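Abietadiene synthase, chloroplastic (Abies grandis, PDB 3S9V) is a plastid member of the terpene synthase family, a largely helical protein that joins a terpene synthase N-terminal domain to a metal-binding domain. Local coordinates at residues A[266-271]-A[309-314]; A[281-286]-A[465-470]; A[295-300]-A[328-333]; A[315-320]-A[353-358]. One frame throughout, in Å; residues are numbered along the deposited sequence.

Interaction 1 (A[266-271]-A[309-314])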
loop_
_atom_site.group_PDB
_atom_site.type_symbol
_atom_site.label_atom_id
_atom_site.label_comp_id
_atom_site.label_asym_id
_atom_site.label_seq_id
_atom_site.Cartn_x
_atom_site.Cartn_y
_atom_site.Cartn_z
ATOM N N TYR A 266 6.259 -13.727 19.740
ATOM C CA TYR A 266 6.027 -12.467 20.427
ATOM C C TYR A 266 7.380 -11.814 20.686
ATOM O O TYR A 266 8.397 -12.500 20.772
ATOM C CB TYR A 266 5.317 -12.734 21.764
ATOM C CG TYR A 266 4.325 -11.672 22.177
ATOM C CD1 TYR A 266 3.187 -11.413 21.407
ATOM C CD2 TYR A 266 4.534 -10.903 23.323
ATOM C CE1 TYR A 266 2.282 -10.403 21.767
ATOM C CE2 TYR A 266 3.632 -9.892 23.694
ATOM C CZ TYR A 266 2.513 -9.651 22.909
ATOM O OH TYR A 266 1.632 -8.665 23.272
ATOM N N PRO A 267 7.415 -10.472 20.771
ATOM C CA PRO A 267 6.242 -9.600 20.620
ATOM C C PRO A 267 5.920 -9.353 19.141
ATOM O O PRO A 267 6.578 -9.909 18.250
ATOM C CB PRO A 267 6.661 -8.330 21.366
ATOM C CG PRO A 267 8.150 -8.280 21.131
ATOM C CD PRO A 267 8.570 -9.724 21.313
ATOM N N LEU A 268 4.920 -8.516 18.875
ATOM C CA LEU A 268 4.515 -8.230 17.499
ATOM C C LEU A 268 4.251 -6.742 17.277
ATOM O O LEU A 268 3.495 -6.361 16.383
ATOM C CB LEU A 268 3.249 -9.032 17.176
ATOM C CG LEU A 268 3.368 -10.556 17.321
ATOM C CD1 LEU A 268 2.003 -11.201 17.137
ATOM C CD2 LEU A 268 4.358 -11.099 16.290
ATOM N N ASP A 269 4.900 -5.911 18.089
ATOM C CA ASP A 269 4.721 -4.465 18.061
ATOM C C ASP A 269 4.958 -3.702 16.758
ATOM O O ASP A 269 4.241 -2.747 16.473
ATOM C CB ASP A 269 5.546 -3.822 19.184
ATOM C CG ASP A 269 7.018 -4.207 19.133
ATOM O OD1 ASP A 269 7.851 -3.430 19.652
ATOM O OD2 ASP A 269 7.347 -5.283 18.593
ATOM N N LEU A 270 5.949 -4.096 15.968
ATOM C CA LEU A 270 6.209 -3.383 14.715
ATOM C C LEU A 270 5.269 -3.881 13.623
ATOM O O LEU A 270 4.759 -3.109 12.797
ATOM C CB LEU A 270 7.656 -3.585 14.268
ATOM C CG LEU A 270 8.791 -3.246 15.239
ATOM C CD1 LEU A 270 10.094 -3.247 14.460
ATOM C CD2 LEU A 270 8.567 -1.879 15.879
ATOM N N PHE A 271 5.059 -5.188 13.614
ATOM C CA PHE A 271 4.173 -5.799 12.647
ATOM C C PHE A 271 2.748 -5.250 12.842
ATOM O O PHE A 271 2.102 -4.815 11.887
ATOM C CB PHE A 271 4.229 -7.326 12.821
ATOM C CG PHE A 271 3.141 -8.072 12.100
ATOM C CD1 PHE A 271 2.818 -7.771 10.784
ATOM C CD2 PHE A 271 2.455 -9.099 12.740
ATOM C CE1 PHE A 271 1.828 -8.479 10.113
ATOM C CE2 PHE A 271 1.461 -9.815 12.077
ATOM C CZ PHE A 271 1.146 -9.505 10.760
ATOM N N ILE A 309 14.145 -4.001 9.707
ATOM C CA ILE A 309 13.512 -4.389 10.951
ATOM C C ILE A 309 12.800 -5.710 10.817
ATOM O O ILE A 309 12.625 -6.227 9.716
ATOM C CB ILE A 309 12.499 -3.324 11.412
ATOM C CG1 ILE A 309 11.435 -3.107 10.332
ATOM C CG2 ILE A 309 13.225 -2.013 11.678
ATOM C CD1 ILE A 309 10.289 -2.159 10.750
ATOM N N GLY A 310 12.409 -6.259 11.956
ATOM C CA GLY A 310 11.687 -7.512 11.967
ATOM C C GLY A 310 10.272 -7.171 12.369
ATOM O O GLY A 310 9.838 -6.039 12.188
ATOM N N TRP A 311 9.561 -8.133 12.940
ATOM C CA TRP A 311 8.191 -7.915 13.354
ATOM C C TRP A 311 8.121 -7.394 14.781
ATOM O O TRP A 311 7.110 -6.823 15.194
ATOM C CB TRP A 311 7.407 -9.223 13.219
ATOM C CG TRP A 311 8.111 -10.404 13.805
ATOM C CD1 TRP A 311 8.004 -10.875 15.079
ATOM C CD2 TRP A 311 9.044 -11.261 13.136
ATOM N NE1 TRP A 311 8.808 -11.979 15.248
ATOM C CE2 TRP A 311 9.459 -12.236 14.070
ATOM C CE3 TRP A 311 9.571 -11.299 11.836
ATOM C CZ2 TRP A 311 10.381 -13.247 13.746
ATOM C CZ3 TRP A 311 10.487 -12.304 11.511
ATOM C CH2 TRP A 311 10.881 -13.263 12.464
ATOM N N ALA A 312 9.207 -7.590 15.526
ATOM C CA ALA A 312 9.287 -7.151 16.914
ATOM C C ALA A 312 10.485 -6.248 17.122
ATOM O O ALA A 312 11.505 -6.400 16.449
ATOM C CB ALA A 312 9.399 -8.350 17.840
ATOM N N ARG A 313 10.348 -5.315 18.062
ATOM C CA ARG A 313 11.419 -4.386 18.402
ATOM C C ARG A 313 12.692 -5.192 18.638
ATOM O O ARG A 313 12.658 -6.246 19.262
ATOM C CB ARG A 313 11.044 -3.604 19.668
ATOM C CG ARG A 313 10.575 -4.489 20.831
ATOM C CD ARG A 313 11.725 -4.894 21.755
ATOM N NE ARG A 313 11.330 -5.883 22.761
ATOM C CZ ARG A 313 11.230 -7.192 22.534
ATOM N NH1 ARG A 313 11.497 -7.693 21.334
ATOM N NH2 ARG A 313 10.860 -8.008 23.510
ATOM N N GLU A 314 13.810 -4.698 18.123
ATOM C CA GLU A 314 15.101 -5.362 18.280
ATOM C C GLU A 314 15.019 -6.852 17.963
ATOM O O GLU A 314 15.492 -7.680 18.735
ATOM C CB GLU A 314 15.640 -5.179 19.709
ATOM C CG GLU A 314 14.886 -4.166 20.588
ATOM C CD GLU A 314 15.015 -2.721 20.122
ATOM O OE1 GLU A 314 14.515 -2.383 19.027
ATOM O OE2 GLU A 314 15.618 -1.918 20.865
#
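R313 lies against both P267 and D269, and its side chain can be followed outward atom by atom. Its CB and CG both pass D269 OD1, the CG at 3.2 Å. A bend at chi2 (92°) then turns the chain, and the guanidinium spreads over the proline ring, with P267 CG beneath one face and 3.4 Å from R313 NH1. NH2 at the tip makes a salt bridge with D225. The carboxylate of D269 is gripped at both oxygens: OD2 receives the R313 backbone N at 3.0 Å on its syn lone pair, while OD1 bonds to the Y299 hydroxyl. P267, which follows a cis peptide bond, sends its carbonyl O to the edge of the W311 indole, in the ring plane and 3.6 Å from CD1, and its CG packs on A312 CB. L270 CD1 meets I309 CD1 at 3.9 Å. The W311 carbonyl O serves two donors, F271 N at 3.1 Å (158° at the hydrogen) and, weakly, L270 N. L268, at the N-cap position, has no side-chain acceptor; the W311 carbonyl, from a loop some 40 residues on, takes N-H groups of the first turn instead. This is N-terminal capping of a helix by a remote peptide, here at the start of helix 269-282 in the all-helical N-terminal domain of a terpene synthase.

Interaction 2 (A[281-286]-A[465-470])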
loop_
_atom_site.group_PDB
_atom_site.type_symbol
_atom_site.label_atom_id
_atom_site.label_comp_id
_atom_site.label_asym_id
_atom_site.label_seq_id
_atom_site.Cartn_x
_atom_site.Cartn_y
_atom_site.Cartn_z
ATOM N N GLU A 281 -5.017 3.197 5.760
ATOM C CA GLU A 281 -4.659 4.071 4.648
ATOM C C GLU A 281 -5.208 3.484 3.349
ATOM O O GLU A 281 -5.862 4.188 2.584
ATOM C CB GLU A 281 -3.143 4.248 4.542
ATOM C CG GLU A 281 -2.530 4.999 5.718
ATOM C CD GLU A 281 -1.067 5.348 5.502
ATOM O OE1 GLU A 281 -0.279 4.441 5.149
ATOM O OE2 GLU A 281 -0.705 6.532 5.696
ATOM N N ARG A 282 -4.958 2.194 3.119
ATOM C CA ARG A 282 -5.429 1.504 1.911
ATOM C C ARG A 282 -6.956 1.476 1.797
ATOM O O ARG A 282 -7.496 1.443 0.689
ATOM C CB ARG A 282 -4.921 0.062 1.874
ATOM C CG ARG A 282 -3.424 -0.084 1.766
ATOM C CD ARG A 282 -3.034 -1.555 1.768
ATOM N NE ARG A 282 -3.220 -2.204 0.473
ATOM C CZ ARG A 282 -3.023 -3.503 0.261
ATOM N NH1 ARG A 282 -2.647 -4.286 1.260
ATOM N NH2 ARG A 282 -3.162 -4.014 -0.957
ATOM N N LEU A 283 -7.642 1.459 2.939
ATOM C CA LEU A 283 -9.102 1.455 2.946
ATOM C C LEU A 283 -9.652 2.874 2.787
ATOM O O LEU A 283 -10.859 3.067 2.685
ATOM C CB LEU A 283 -9.640 0.835 4.238
ATOM C CG LEU A 283 -9.571 -0.689 4.360
ATOM C CD1 LEU A 283 -10.089 -1.101 5.734
ATOM C CD2 LEU A 283 -10.403 -1.344 3.255
ATOM N N GLY A 284 -8.754 3.859 2.789
ATOM C CA GLY A 284 -9.143 5.249 2.606
ATOM C C GLY A 284 -9.775 5.991 3.772
ATOM O O GLY A 284 -10.370 7.051 3.566
ATOM N N ILE A 285 -9.632 5.468 4.987
ATOM C CA ILE A 285 -10.222 6.093 6.171
ATOM C C ILE A 285 -9.200 6.658 7.156
ATOM O O ILE A 285 -9.548 7.005 8.291
ATOM C CB ILE A 285 -11.109 5.091 6.940
ATOM C CG1 ILE A 285 -10.308 3.825 7.254
ATOM C CG2 ILE A 285 -12.333 4.738 6.113
ATOM C CD1 ILE A 285 -11.065 2.791 8.076
ATOM N N ASP A 286 -7.951 6.763 6.716
ATOM C CA ASP A 286 -6.874 7.267 7.554
ATOM C C ASP A 286 -7.005 8.727 8.012
ATOM O O ASP A 286 -6.428 9.104 9.035
ATOM C CB ASP A 286 -5.537 7.084 6.822
ATOM C CG ASP A 286 -5.478 7.859 5.511
ATOM O OD1 ASP A 286 -4.645 8.787 5.410
ATOM O OD2 ASP A 286 -6.269 7.545 4.585
ATOM N N GLU A 465 -16.188 -2.040 7.817
ATOM C CA GLU A 465 -17.504 -1.452 7.983
ATOM C C GLU A 465 -17.384 0.059 7.819
ATOM O O GLU A 465 -18.181 0.683 7.120
ATOM C CB GLU A 465 -18.057 -1.785 9.369
ATOM C CG GLU A 465 -19.454 -1.251 9.629
ATOM C CD GLU A 465 -19.985 -1.648 10.993
ATOM O OE1 GLU A 465 -21.153 -1.314 11.292
ATOM O OE2 GLU A 465 -19.239 -2.294 11.763
ATOM N N LEU A 466 -16.378 0.644 8.459
ATOM C CA LEU A 466 -16.179 2.083 8.371
ATOM C C LEU A 466 -15.778 2.517 6.963
ATOM O O LEU A 466 -16.237 3.547 6.478
ATOM C CB LEU A 466 -15.112 2.533 9.363
ATOM C CG LEU A 466 -14.777 4.017 9.318
ATOM C CD1 LEU A 466 -16.035 4.838 9.612
ATOM C CD2 LEU A 466 -13.682 4.314 10.331
ATOM N N ALA A 467 -14.927 1.724 6.313
ATOM C CA ALA A 467 -14.464 2.023 4.959
ATOM C C ALA A 467 -15.624 2.093 3.960
ATOM O O ALA A 467 -15.625 2.926 3.048
ATOM C CB ALA A 467 -13.460 0.967 4.506
ATOM N N LYS A 468 -16.605 1.210 4.123
ATOM C CA LYS A 468 -17.748 1.194 3.225
ATOM C C LYS A 468 -18.687 2.368 3.506
ATOM O O LYS A 468 -19.092 3.088 2.587
ATOM C CB LYS A 468 -18.496 -0.139 3.345
ATOM C CG LYS A 468 -17.699 -1.333 2.838
ATOM C CD LYS A 468 -18.514 -2.621 2.887
ATOM C CE LYS A 468 -17.755 -3.774 2.251
ATOM N NZ LYS A 468 -18.494 -5.062 2.378
ATOM N N LEU A 469 -19.021 2.567 4.774
ATOM C CA LEU A 469 -19.902 3.665 5.150
ATOM C C LEU A 469 -19.302 5.012 4.749
ATOM O O LEU A 469 -20.002 5.893 4.252
ATOM C CB LEU A 469 -20.157 3.649 6.664
ATOM C CG LEU A 469 -21.100 2.570 7.212
ATOM C CD1 LEU A 469 -21.044 2.538 8.731
ATOM C CD2 LEU A 469 -22.520 2.854 6.740
ATOM N N ASP A 470 -18.000 5.166 4.958
ATOM C CA ASP A 470 -17.333 6.425 4.647
ATOM C C ASP A 470 -17.219 6.639 3.144
ATOM O O ASP A 470 -17.404 7.759 2.660
ATOM C CB ASP A 470 -15.942 6.467 5.297
ATOM C CG ASP A 470 -15.324 7.869 5.285
ATOM O OD1 ASP A 470 -15.984 8.823 5.757
ATOM O OD2 ASP A 470 -14.174 8.017 4.812
HETATM O O HOH W 1 -13.244 4.341 2.393
#
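The carboxylate of D470 is the flat side-chain group in this contact, and I285 CG2 comes to 4.0 Å from its OD2, the two side chains set at an oblique angle. G284 O lies a little farther from the same oxygen, without a bond to it. The charge is paired with R287, just past segment 281-286, through a salt bridge at D470 OD2, and H288 adds a weak hydrogen bond at OD1. Beside this polar corner the contact is hydrocarbon. I285 straddles the helix surface with two branches. Because its CG1 stands between the backbone N and the carbonyl carbon (chi1 54°), CD1 is carried to L466 CD2, 3.8 Å away, while CG2 settles on the backbone at A467 CA, 3.6 Å off. A467 is small enough for L283 to come close as well, and the two CB atoms meet at 3.8 Å. Backbone polarity is handled by a bridging water, which donates to L283 O at 2.7 Å and to A467 O at 2.8 Å. The chain leaves the helix here through a Schellman motif: G284 takes positive phi and its N bonds back to E281 O at 2.9 Å. The end of helix 269-282 is thus turned against helix 461-491. Helix 430-440 touches both sides of the contact through I438, beside L283 and A467, and helix 29-46 flanks L466 through I40.

Interaction 3 (A[295-300]-A[328-333])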
loop_
_atom_site.group_PDB
_atom_site.type_symbol
_atom_site.label_atom_id
_atom_site.label_comp_id
_atom_site.label_asym_id
_atom_site.label_seq_id
_atom_site.Cartn_x
_atom_site.Cartn_y
_atom_site.Cartn_z
ATOM N N GLU A 295 1.279 8.633 16.509
ATOM C CA GLU A 295 1.797 7.978 17.704
ATOM C C GLU A 295 2.367 6.584 17.396
ATOM O O GLU A 295 3.371 6.175 17.967
ATOM C CB GLU A 295 0.685 7.870 18.754
ATOM C CG GLU A 295 1.170 7.881 20.199
ATOM C CD GLU A 295 0.024 7.896 21.209
ATOM O OE1 GLU A 295 -0.661 6.859 21.368
ATOM O OE2 GLU A 295 -0.195 8.953 21.841
ATOM N N ALA A 296 1.723 5.866 16.486
ATOM C CA ALA A 296 2.159 4.529 16.115
ATOM C C ALA A 296 3.447 4.538 15.296
ATOM O O ALA A 296 4.330 3.706 15.511
ATOM C CB ALA A 296 1.048 3.827 15.341
ATOM N N LEU A 297 3.552 5.469 14.352
ATOM C CA LEU A 297 4.742 5.569 13.512
ATOM C C LEU A 297 5.962 6.098 14.270
ATOM O O LEU A 297 7.094 5.710 13.963
ATOM C CB LEU A 297 4.460 6.441 12.280
ATOM C CG LEU A 297 3.441 5.858 11.288
ATOM C CD1 LEU A 297 3.264 6.821 10.134
ATOM C CD2 LEU A 297 3.918 4.495 10.760
ATOM N N ASP A 298 5.745 6.985 15.246
ATOM C CA ASP A 298 6.854 7.504 16.053
ATOM C C ASP A 298 7.487 6.310 16.779
ATOM O O ASP A 298 8.710 6.198 16.888
ATOM C CB ASP A 298 6.366 8.511 17.108
ATOM C CG ASP A 298 6.081 9.891 16.531
ATOM O OD1 ASP A 298 6.638 10.233 15.464
ATOM O OD2 ASP A 298 5.311 10.648 17.169
ATOM N N TYR A 299 6.629 5.423 17.272
ATOM C CA TYR A 299 7.065 4.236 17.984
ATOM C C TYR A 299 7.908 3.358 17.070
ATOM O O TYR A 299 9.023 2.974 17.425
ATOM C CB TYR A 299 5.852 3.448 18.477
ATOM C CG TYR A 299 6.207 2.170 19.210
ATOM C CD1 TYR A 299 6.383 2.159 20.595
ATOM C CD2 TYR A 299 6.373 0.968 18.511
ATOM C CE1 TYR A 299 6.712 0.974 21.269
ATOM C CE2 TYR A 299 6.705 -0.213 19.169
ATOM C CZ TYR A 299 6.870 -0.204 20.547
ATOM O OH TYR A 299 7.172 -1.382 21.198
ATOM N N VAL A 300 7.377 3.045 15.889
ATOM C CA VAL A 300 8.109 2.207 14.951
ATOM C C VAL A 300 9.444 2.820 14.556
ATOM O O VAL A 300 10.456 2.122 14.482
ATOM C CB VAL A 300 7.291 1.940 13.676
ATOM C CG1 VAL A 300 8.128 1.134 12.668
ATOM C CG2 VAL A 300 6.015 1.177 14.040
ATOM N N ARG A 328 8.295 2.272 3.183
ATOM C CA ARG A 328 7.328 3.079 2.428
ATOM C C ARG A 328 6.493 4.018 3.293
ATOM O O ARG A 328 6.415 5.224 3.019
ATOM C CB ARG A 328 6.378 2.197 1.610
ATOM C CG ARG A 328 5.381 2.996 0.746
ATOM C CD ARG A 328 4.510 2.063 -0.088
ATOM N NE ARG A 328 3.962 1.028 0.772
ATOM C CZ ARG A 328 2.826 1.132 1.449
ATOM N NH1 ARG A 328 2.436 0.129 2.225
ATOM N NH2 ARG A 328 2.063 2.211 1.320
ATOM N N ILE A 329 5.870 3.473 4.331
ATOM C CA ILE A 329 5.027 4.276 5.207
ATOM C C ILE A 329 5.778 5.344 6.001
ATOM O O ILE A 329 5.286 6.460 6.141
ATOM C CB ILE A 329 4.231 3.388 6.170
ATOM C CG1 ILE A 329 3.281 2.500 5.359
ATOM C CG2 ILE A 329 3.452 4.253 7.161
ATOM C CD1 ILE A 329 2.462 1.516 6.192
ATOM N N LEU A 330 6.954 5.012 6.525
ATOM C CA LEU A 330 7.747 5.988 7.272
ATOM C C LEU A 330 8.241 7.073 6.319
ATOM O O LEU A 330 8.316 8.252 6.680
ATOM C CB LEU A 330 8.942 5.314 7.962
ATOM C CG LEU A 330 8.588 4.412 9.155
ATOM C CD1 LEU A 330 9.832 3.723 9.677
ATOM C CD2 LEU A 330 7.958 5.253 10.264
ATOM N N ARG A 331 8.578 6.671 5.097
ATOM C CA ARG A 331 9.038 7.628 4.113
ATOM C C ARG A 331 7.916 8.584 3.740
ATOM O O ARG A 331 8.106 9.804 3.737
ATOM C CB ARG A 331 9.539 6.925 2.853
ATOM C CG ARG A 331 9.612 7.852 1.640
ATOM C CD ARG A 331 10.468 7.262 0.542
ATOM N NE ARG A 331 11.876 7.309 0.908
ATOM C CZ ARG A 331 12.863 6.893 0.127
ATOM N NH1 ARG A 331 14.116 6.982 0.546
ATOM N NH2 ARG A 331 12.595 6.378 -1.067
ATOM N N LEU A 332 6.745 8.040 3.426
ATOM C CA LEU A 332 5.631 8.900 3.047
ATOM C C LEU A 332 5.226 9.840 4.170
ATOM O O LEU A 332 4.721 10.931 3.909
ATOM C CB LEU A 332 4.428 8.068 2.587
ATOM C CG LEU A 332 4.610 7.365 1.234
ATOM C CD1 LEU A 332 3.428 6.466 0.944
ATOM C CD2 LEU A 332 4.764 8.410 0.132
ATOM N N HIS A 333 5.456 9.443 5.417
ATOM C CA HIS A 333 5.083 10.310 6.530
ATOM C C HIS A 333 6.171 11.261 7.024
ATOM O O HIS A 333 6.073 11.799 8.127
ATOM C CB HIS A 333 4.541 9.471 7.687
ATOM C CG HIS A 333 3.166 8.944 7.437
ATOM N ND1 HIS A 333 2.040 9.507 7.997
ATOM C CD2 HIS A 333 2.726 7.946 6.636
ATOM C CE1 HIS A 333 0.966 8.880 7.552
ATOM N NE2 HIS A 333 1.356 7.927 6.723
#
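L297 reaches I329, L330 and H333 because its CG is anti to its carbonyl carbon (chi1 -66°) and chi2 extends the chain fully, which carries its two methyls against segment 328-333. H333 has the same first torsion, and that turns one face of its imidazole to L297. The example is one of crossing helices in the all-helical N-terminal domain: the axes of 295-300 and 328-332 run at 114° and approach to 10.9 Å, a wide separation that long aliphatic side chains span. L297 CD2 meets I329 CG2 at 3.6 Å, the two side chains crossing at about a right angle. With L330, by contrast, L297 slides past in the opposite direction, and L330 CD2 comes to rest 3.8 Å from L297 O. V300 CG1 adds a looser touch on L330 CD1. Helix 269-282 closes in on V300 through L274 and on I329 through V277. Just past the end of helix 320-332, the H333 ring is also held from outside the pair, its NE2 hydrogen-bonding to E281 OE2, so its orientation is probably well fixed. The CH-pi contact on this ring places L297 CD1 3.6 Å from the centroid of H333, 18° off the ring normal and nearest to CG.

Interaction 4 (A[315-320]-A[353-358])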
loop_
_atom_site.group_PDB
_atom_site.type_symbol
_atom_site.label_atom_id
_atom_site.label_comp_id
_atom_site.label_asym_id
_atom_site.label_seq_id
_atom_site.Cartn_x
_atom_site.Cartn_y
_atom_site.Cartn_z
ATOM N N ASN A 315 14.410 -7.192 16.833
ATOM C CA ASN A 315 14.285 -8.589 16.427
ATOM C C ASN A 315 15.672 -9.137 16.064
ATOM O O ASN A 315 16.520 -8.415 15.547
ATOM C CB ASN A 315 13.349 -8.703 15.219
ATOM C CG ASN A 315 12.650 -10.049 15.148
ATOM O OD1 ASN A 315 11.903 -10.413 16.055
ATOM N ND2 ASN A 315 12.887 -10.795 14.068
ATOM N N PRO A 316 15.922 -10.421 16.345
ATOM C CA PRO A 316 17.220 -11.038 16.035
ATOM C C PRO A 316 17.564 -10.917 14.547
ATOM O O PRO A 316 18.722 -10.745 14.180
ATOM C CB PRO A 316 17.021 -12.494 16.439
ATOM C CG PRO A 316 15.959 -12.423 17.486
ATOM C CD PRO A 316 15.005 -11.395 16.955
ATOM N N VAL A 317 16.548 -11.024 13.695
ATOM C CA VAL A 317 16.742 -10.927 12.255
ATOM C C VAL A 317 15.631 -10.098 11.620
ATOM O O VAL A 317 14.459 -10.226 11.980
ATOM C CB VAL A 317 16.755 -12.328 11.574
ATOM C CG1 VAL A 317 17.740 -13.238 12.277
ATOM C CG2 VAL A 317 15.363 -12.943 11.583
ATOM N N PRO A 318 15.987 -9.226 10.667
ATOM C CA PRO A 318 14.966 -8.404 10.018
ATOM C C PRO A 318 14.350 -9.203 8.885
ATOM O O PRO A 318 14.902 -10.228 8.481
ATOM C CB PRO A 318 15.769 -7.218 9.505
ATOM C CG PRO A 318 17.048 -7.887 9.060
ATOM C CD PRO A 318 17.339 -8.840 10.217
ATOM N N ASP A 319 13.207 -8.746 8.385
ATOM C CA ASP A 319 12.565 -9.417 7.259
ATOM C C ASP A 319 12.147 -8.363 6.243
ATOM O O ASP A 319 11.765 -7.251 6.606
ATOM C CB ASP A 319 11.354 -10.234 7.706
ATOM C CG ASP A 319 10.203 -9.374 8.159
ATOM O OD1 ASP A 319 10.277 -8.817 9.272
ATOM O OD2 ASP A 319 9.225 -9.254 7.395
ATOM N N ILE A 320 12.215 -8.722 4.966
ATOM C CA ILE A 320 11.886 -7.794 3.901
ATOM C C ILE A 320 10.452 -7.261 3.950
ATOM O O ILE A 320 10.198 -6.134 3.532
ATOM C CB ILE A 320 12.151 -8.431 2.522
ATOM C CG1 ILE A 320 12.406 -7.337 1.485
ATOM C CG2 ILE A 320 10.969 -9.298 2.108
ATOM C CD1 ILE A 320 12.866 -7.872 0.147
ATOM N N PHE A 353 14.839 -11.613 -1.322
ATOM C CA PHE A 353 14.192 -12.659 -0.551
ATOM C C PHE A 353 13.770 -12.103 0.814
ATOM O O PHE A 353 14.241 -11.044 1.225
ATOM C CB PHE A 353 15.155 -13.844 -0.423
ATOM C CG PHE A 353 15.553 -14.436 -1.757
ATOM C CD1 PHE A 353 14.727 -15.354 -2.401
ATOM C CD2 PHE A 353 16.722 -14.034 -2.389
ATOM C CE1 PHE A 353 15.061 -15.864 -3.658
ATOM C CE2 PHE A 353 17.070 -14.533 -3.649
ATOM C CZ PHE A 353 16.236 -15.452 -4.283
ATOM N N CYS A 354 12.874 -12.805 1.502
ATOM C CA CYS A 354 12.360 -12.343 2.783
ATOM C C CYS A 354 13.397 -12.302 3.911
ATOM O O CYS A 354 13.285 -11.496 4.840
ATOM C CB CYS A 354 11.152 -13.198 3.193
ATOM S SG CYS A 354 10.038 -12.414 4.397
ATOM N N PHE A 355 14.410 -13.158 3.831
ATOM C CA PHE A 355 15.452 -13.186 4.853
ATOM C C PHE A 355 16.852 -13.232 4.258
ATOM O O PHE A 355 17.060 -13.792 3.186
ATOM C CB PHE A 355 15.263 -14.385 5.785
ATOM C CG PHE A 355 13.996 -14.332 6.588
ATOM C CD1 PHE A 355 12.854 -15.002 6.159
ATOM C CD2 PHE A 355 13.938 -13.597 7.766
ATOM C CE1 PHE A 355 11.668 -14.943 6.894
ATOM C CE2 PHE A 355 12.756 -13.530 8.510
ATOM C CZ PHE A 355 11.620 -14.205 8.071
ATOM N N LEU A 356 17.811 -12.632 4.953
ATOM C CA LEU A 356 19.188 -12.638 4.482
ATOM C C LEU A 356 19.671 -14.089 4.478
ATOM O O LEU A 356 19.395 -14.846 5.411
ATOM C CB LEU A 356 20.070 -11.776 5.404
ATOM C CG LEU A 356 21.580 -11.697 5.121
ATOM C CD1 LEU A 356 22.158 -10.443 5.754
ATOM C CD2 LEU A 356 22.293 -12.926 5.667
ATOM N N GLY A 357 20.359 -14.480 3.412
ATOM C CA GLY A 357 20.884 -15.831 3.322
ATOM C C GLY A 357 19.902 -16.966 3.090
ATOM O O GLY A 357 20.235 -18.124 3.343
ATOM N N GLN A 358 18.700 -16.655 2.617
ATOM C CA GLN A 358 17.698 -17.684 2.343
ATOM C C GLN A 358 17.053 -17.433 0.992
ATOM O O GLN A 358 17.170 -16.341 0.443
ATOM C CB GLN A 358 16.630 -17.691 3.431
ATOM C CG GLN A 358 17.104 -18.238 4.760
ATOM C CD GLN A 358 15.992 -18.286 5.786
ATOM O OE1 GLN A 358 14.871 -18.704 5.481
ATOM N NE2 GLN A 358 16.296 -17.867 7.014
HETATM O O HOH W 2 17.250 -11.374 7.528
#
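I320, C354 and F355 bury the most surface here, at the start of helix 320-332, where D319 and I320 open the D-X-D-D sequence signature known from class II terpene synthases. D319 is the N-cap of that helix, and its OD2 accepts the backbone N of D322. Where the two loops are tied directly, I320 N donates to C354 O at 3.0 Å, a fairly straight bond (162°) whose donor is tilted 24° from the carbonyl plane. The same oxygen receives a CA-H...O contact from D319. I320 packs closely beside this bond: CG2, lying between the backbone N and the carbonyl carbon of its own residue, presses to 3.4 Å from C354 CA, tighter than usual van der Waals contact, and also meets SG. CD1, at the far end, lies 3.6 Å from F353 O. Helix 363-373 covers both residues, with V369 on I320 and D365 on C354. F355 takes the other side of the contact. Its ring stands obliquely to its three neighbours, D319 CB 3.7 Å from CE2, the P318 carbonyl O near CD2, and V317 CG2 reaching CD2 and CE2 from farther off. Within the loop, N315 ND2 donates to V317 O at 2.7 Å. A second link is a water that donates to P318 O at 2.8 Å and accepts from L356 N at 2.9 Å.

Overall arrangement
Interactions 1, 2 and 3 are buried, whereas interaction 4 lies partly open. Helix 269-282 unites the first two: interaction 1 holds its beginning and interaction 2 its end, their centres about 26 Å apart. Interaction 3 sits between, touching interaction 1 through Y299 and interaction 2 through E281. Interactions 1 and 4 share the loop before helix 320-332, linked by a probable hydrogen bond from D319 N to I309 O. Chemistry follows place. At helix starts, backbone N-H groups are met by carbonyls of distant loops (1 and 4); at the helix end of interaction 2, water joins two carbonyls; between helices, in interaction 3, the contact is aliphatic packing with one CH-pi contact.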